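Local coordinates for protein xylosidase (Xanthomonas axonopodis pv. citri, PDB 6XN2) that probably hydrolyses beta-1,4-linked xylo-oligosaccharides as a family 43 glycoside hydrolase and binds xylose units in its pocket, at residues Ser29-Pro41 and Thr352-Trp364. Residues are numbered along the deposited sequence; the frame is centred on the assembly and turned at random.
Sequences SLQALARTAISAP and TIYPYGEDAVSPW
L33 and Y356 form the apolar heart of this contact. CB of L33 lies over one face of the Y356 ring, 4.2 Å from its centroid, in a CH-pi contact. P355 CB lies over the opposite face, and both atoms are offset toward the rim of the ring. L33 CD2 packs on Y356 CB and A360 CB, and L33 CD1 meets P363 CB at 3.9 Å. Both L33 methyls also lie near V361 O. A37 CB adds a touch at Y356 CD1. Further along, the I38 and I353 side chains cross at about a right angle, with I38 CD1 3.8 Å from I353 CG2.

Two hydrogen bonds tie the end of helix 29-36 and the loop just after it to the type I turn Y354-G357. T36 OG1 donates to Y356 O at 2.6 Å, tilted 21° from the carbonyl plane. With chi1 at 68°, T36 OG1 sits between its backbone N and carbonyl carbon, where it reaches that oxygen. I38 N donates to P355 O at 2.9 Å and is nearly straight at 169°, but it comes from above the carbonyl plane. P355 O also accepts from a water at 2.7 Å, and that water in turn accepts from S39 N. A37 CA adds a CA-H...O contact to P355 O.

The contact joins the N-terminal helix to the C-terminal tail of the five-bladed beta-propeller typical of family 43. The Y356 hydroxyl is anchored by D324 and V303 N. I38 packs against strands 317-324 and 336-342, while I353 and P355 lean on strands 292-299 and 317-324.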
loop_
_atom_site.group_PDB
_atom_site.type_symbol
_atom_site.label_atom_id
_atom_site.label_comp_id
_atom_site.label_asym_id
_atom_site.label_seq_id
_atom_site.Cartn_x
_atom_site.Cartn_y
_atom_site.Cartn_z
ATOM N N SER A 29 16.390 6.432 -22.296
ATOM C CA SER A 29 16.738 5.803 -21.040
ATOM C C SER A 29 15.522 5.055 -20.533
ATOM O O SER A 29 15.659 4.014 -19.944
ATOM C CB SER A 29 17.156 6.864 -20.028
ATOM O OG SER A 29 17.972 6.327 -19.012
ATOM N N LEU A 30 14.320 5.524 -20.831
ATOM C CA LEU A 30 13.103 4.848 -20.475
ATOM C C LEU A 30 12.813 3.738 -21.445
ATOM O O LEU A 30 12.133 2.799 -21.121
ATOM C CB LEU A 30 11.959 5.837 -20.452
ATOM C CG LEU A 30 10.531 5.361 -20.622
ATOM C CD1 LEU A 30 9.999 4.768 -19.346
ATOM C CD2 LEU A 30 9.698 6.550 -21.016
ATOM N N GLN A 31 13.347 3.822 -22.649
ATOM C CA GLN A 31 13.057 2.723 -23.521
ATOM C C GLN A 31 13.913 1.563 -23.134
ATOM O O GLN A 31 13.482 0.464 -23.176
ATOM C CB GLN A 31 13.244 3.079 -24.976
ATOM C CG GLN A 31 12.875 1.956 -25.930
ATOM C CD GLN A 31 11.471 1.419 -25.751
ATOM O OE1 GLN A 31 11.245 0.269 -26.012
ATOM N NE2 GLN A 31 10.539 2.241 -25.312
ATOM N N ALA A 32 15.103 1.785 -22.625
ATOM C CA ALA A 32 15.893 0.702 -22.148
ATOM C C ALA A 32 15.187 -0.014 -21.029
ATOM O O ALA A 32 15.162 -1.188 -21.004
ATOM C CB ALA A 32 17.228 1.189 -21.691
ATOM N N LEU A 33 14.611 0.710 -20.090
ATOM C CA LEU A 33 13.942 0.069 -18.989
ATOM C C LEU A 33 12.741 -0.729 -19.430
ATOM O O LEU A 33 12.510 -1.793 -18.950
ATOM C CB LEU A 33 13.583 1.070 -17.927
ATOM C CG LEU A 33 14.773 1.831 -17.355
ATOM C CD1 LEU A 33 14.327 2.870 -16.354
ATOM C CD2 LEU A 33 15.749 0.890 -16.722
ATOM N N ALA A 34 12.007 -0.230 -20.399
ATOM C CA ALA A 34 10.861 -0.949 -20.908
ATOM C C ALA A 34 11.266 -2.278 -21.534
ATOM O O ALA A 34 10.574 -3.233 -21.403
ATOM C CB ALA A 34 10.073 -0.117 -21.882
ATOM N N ARG A 35 12.399 -2.324 -22.206
ATOM C CA ARG A 35 12.867 -3.537 -22.811
ATOM C C ARG A 35 13.334 -4.566 -21.808
ATOM O O ARG A 35 13.243 -5.725 -22.044
ATOM C CB ARG A 35 14.040 -3.228 -23.714
ATOM C CG ARG A 35 13.727 -2.297 -24.835
ATOM C CD ARG A 35 14.783 -2.401 -25.893
ATOM N NE ARG A 35 15.676 -1.281 -25.913
ATOM C CZ ARG A 35 16.998 -1.356 -25.867
ATOM N NH1 ARG A 35 17.635 -2.495 -25.750
ATOM N NH2 ARG A 35 17.686 -0.252 -25.897
ATOM N N THR A 36 13.855 -4.123 -20.681
ATOM C CA THR A 36 14.367 -5.092 -19.716
ATOM C C THR A 36 13.474 -5.251 -18.480
ATOM O O THR A 36 13.839 -5.960 -17.544
ATOM C CB THR A 36 15.801 -4.726 -19.259
ATOM O OG1 THR A 36 15.780 -3.519 -18.487
ATOM C CG2 THR A 36 16.722 -4.529 -20.470
ATOM N N ALA A 37 12.308 -4.609 -18.476
ATOM C CA ALA A 37 11.343 -4.785 -17.390
ATOM C C ALA A 37 11.063 -6.267 -17.129
ATOM O O ALA A 37 10.871 -7.048 -18.065
ATOM C CB ALA A 37 10.042 -4.049 -17.710
ATOM N N ILE A 38 11.071 -6.649 -15.869
ATOM C CA ILE A 38 10.816 -8.017 -15.496
ATOM C C ILE A 38 9.352 -8.357 -15.413
ATOM O O ILE A 38 9.000 -9.471 -15.269
ATOM C CB ILE A 38 11.491 -8.393 -14.195
ATOM C CG1 ILE A 38 10.730 -7.851 -13.021
ATOM C CG2 ILE A 38 12.887 -7.892 -14.184
ATOM C CD1 ILE A 38 11.348 -8.211 -11.712
ATOM N N SER A 39 8.509 -7.361 -15.490
ATOM C CA SER A 39 7.106 -7.592 -15.468
ATOM C C SER A 39 6.428 -6.757 -16.483
ATOM O O SER A 39 6.820 -5.685 -16.766
ATOM C CB SER A 39 6.469 -7.258 -14.135
ATOM O OG SER A 39 7.121 -7.792 -13.053
ATOM N N ALA A 40 5.394 -7.307 -17.057
ATOM C CA ALA A 40 4.562 -6.580 -17.949
ATOM C C ALA A 40 3.354 -6.131 -17.164
ATOM O O ALA A 40 2.997 -6.717 -16.197
ATOM C CB ALA A 40 4.126 -7.465 -19.073
ATOM N N PRO A 41 2.739 -5.054 -17.575
ATOM C CA PRO A 41 1.536 -4.572 -16.940
ATOM C C PRO A 41 0.476 -5.665 -16.906
ATOM O O PRO A 41 0.188 -6.254 -17.903
ATOM C CB PRO A 41 1.089 -3.479 -17.860
ATOM C CG PRO A 41 2.250 -3.109 -18.656
ATOM C CD PRO A 41 3.084 -4.293 -18.764
ATOM N N THR A 352 16.471 -8.300 -2.817
ATOM C CA THR A 352 16.008 -7.185 -3.563
ATOM C C THR A 352 15.515 -7.567 -4.949
ATOM O O THR A 352 16.130 -8.306 -5.657
ATOM C CB THR A 352 17.102 -6.119 -3.695
ATOM O OG1 THR A 352 17.608 -5.803 -2.419
ATOM C CG2 THR A 352 16.593 -4.907 -4.271
ATOM N N ILE A 353 14.380 -7.034 -5.318
ATOM C CA ILE A 353 13.841 -7.252 -6.634
ATOM C C ILE A 353 14.192 -6.039 -7.479
ATOM O O ILE A 353 13.980 -4.962 -7.070
ATOM C CB ILE A 353 12.331 -7.443 -6.577
ATOM C CG1 ILE A 353 12.001 -8.613 -5.678
ATOM C CG2 ILE A 353 11.766 -7.643 -7.950
ATOM C CD1 ILE A 353 10.560 -8.989 -5.640
ATOM N N TYR A 354 14.766 -6.255 -8.651
ATOM C CA TYR A 354 15.158 -5.192 -9.548
ATOM C C TYR A 354 14.187 -5.261 -10.693
ATOM O O TYR A 354 14.260 -6.140 -11.473
ATOM C CB TYR A 354 16.613 -5.385 -9.969
ATOM C CG TYR A 354 17.587 -5.169 -8.842
ATOM C CD1 TYR A 354 17.932 -6.175 -8.021
ATOM C CD2 TYR A 354 18.106 -3.941 -8.579
ATOM C CE1 TYR A 354 18.786 -5.977 -6.971
ATOM C CE2 TYR A 354 18.964 -3.738 -7.535
ATOM C CZ TYR A 354 19.293 -4.768 -6.737
ATOM O OH TYR A 354 20.142 -4.609 -5.701
ATOM N N PRO A 355 13.306 -4.284 -10.796
ATOM C CA PRO A 355 12.174 -4.316 -11.730
ATOM C C PRO A 355 12.564 -4.196 -13.206
ATOM O O PRO A 355 11.725 -4.471 -14.057
ATOM C CB PRO A 355 11.326 -3.114 -11.297
ATOM C CG PRO A 355 12.274 -2.202 -10.593
ATOM C CD PRO A 355 13.274 -3.096 -9.922
ATOM N N TYR A 356 13.793 -3.784 -13.505
ATOM C CA TYR A 356 14.247 -3.697 -14.892
ATOM C C TYR A 356 15.551 -4.461 -15.051
ATOM O O TYR A 356 16.274 -4.265 -16.019
ATOM C CB TYR A 356 14.396 -2.227 -15.319
ATOM C CG TYR A 356 13.199 -1.437 -14.859
ATOM C CD1 TYR A 356 11.967 -1.582 -15.491
ATOM C CD2 TYR A 356 13.278 -0.597 -13.753
ATOM C CE1 TYR A 356 10.853 -0.895 -15.051
ATOM C CE2 TYR A 356 12.164 0.089 -13.302
ATOM C CZ TYR A 356 10.959 -0.062 -13.955
ATOM O OH TYR A 356 9.850 0.618 -13.507
ATOM N N GLY A 357 15.818 -5.367 -14.113
ATOM C CA GLY A 357 17.072 -6.100 -14.082
ATOM C C GLY A 357 18.082 -5.425 -13.167
ATOM O O GLY A 357 18.069 -4.199 -12.993
ATOM N N GLU A 358 18.966 -6.216 -12.569
ATOM C CA GLU A 358 19.939 -5.646 -11.644
ATOM C C GLU A 358 20.972 -4.808 -12.398
ATOM O O GLU A 358 21.550 -3.881 -11.838
ATOM C CB GLU A 358 20.628 -6.740 -10.823
ATOM C CG GLU A 358 21.692 -6.190 -9.874
ATOM C CD GLU A 358 22.177 -7.207 -8.856
ATOM O OE1 GLU A 358 21.530 -8.268 -8.709
ATOM O OE2 GLU A 358 23.204 -6.939 -8.198
ATOM N N ASP A 359 21.180 -5.120 -13.672
ATOM C CA ASP A 359 22.174 -4.412 -14.479
ATOM C C ASP A 359 21.645 -3.094 -15.035
ATOM O O ASP A 359 22.386 -2.336 -15.656
ATOM C CB ASP A 359 22.656 -5.290 -15.637
ATOM C CG ASP A 359 23.491 -6.470 -15.169
ATOM O OD1 ASP A 359 23.933 -6.465 -13.998
ATOM O OD2 ASP A 359 23.710 -7.399 -15.976
ATOM N N ALA A 360 20.366 -2.821 -14.813
ATOM C CA ALA A 360 19.745 -1.638 -15.391
ATOM C C ALA A 360 20.223 -0.353 -14.720
ATOM O O ALA A 360 20.585 -0.341 -13.545
ATOM C CB ALA A 360 18.227 -1.740 -15.303
ATOM N N VAL A 361 20.225 0.727 -15.492
ATOM C CA VAL A 361 20.436 2.061 -14.945
ATOM C C VAL A 361 19.176 2.463 -14.186
ATOM O O VAL A 361 18.094 2.577 -14.776
ATOM C CB VAL A 361 20.750 3.091 -16.050
ATOM C CG1 VAL A 361 20.532 4.510 -15.554
ATOM C CG2 VAL A 361 22.172 2.909 -16.554
ATOM N N SER A 362 19.311 2.651 -12.877
ATOM C CA SER A 362 18.161 2.963 -12.034
ATOM C C SER A 362 17.517 4.269 -12.486
ATOM O O SER A 362 18.216 5.247 -12.757
ATOM C CB SER A 362 18.574 3.047 -10.561
ATOM O OG SER A 362 17.456 3.293 -9.726
ATOM N N PRO A 363 16.199 4.302 -12.550
ATOM C CA PRO A 363 15.514 5.511 -12.951
ATOM C C PRO A 363 15.631 6.629 -11.919
ATOM O O PRO A 363 15.312 7.732 -12.235
ATOM C CB PRO A 363 14.069 5.070 -13.085
ATOM C CG PRO A 363 13.957 3.818 -12.350
ATOM C CD PRO A 363 15.289 3.192 -12.286
ATOM N N TRP A 364 16.041 6.317 -10.704
ATOM C CA TRP A 364 16.188 7.301 -9.634
ATOM C C TRP A 364 17.486 7.127 -8.918
ATOM O O TRP A 364 17.913 6.029 -8.744
ATOM C CB TRP A 364 15.040 7.211 -8.618
ATOM C CG TRP A 364 13.769 7.444 -9.215
ATOM C CD1 TRP A 364 12.917 6.524 -9.623
ATOM C CD2 TRP A 364 13.205 8.688 -9.553
ATOM N NE1 TRP A 364 11.837 7.085 -10.191
ATOM C CE2 TRP A 364 11.993 8.435 -10.160
ATOM C CE3 TRP A 364 13.608 10.004 -9.398
ATOM C CZ2 TRP A 364 11.185 9.422 -10.596
ATOM C CZ3 TRP A 364 12.813 10.958 -9.822
ATOM C CH2 TRP A 364 11.611 10.680 -10.418
HETATM O O HOH W 1 8.990 -4.417 -14.243
#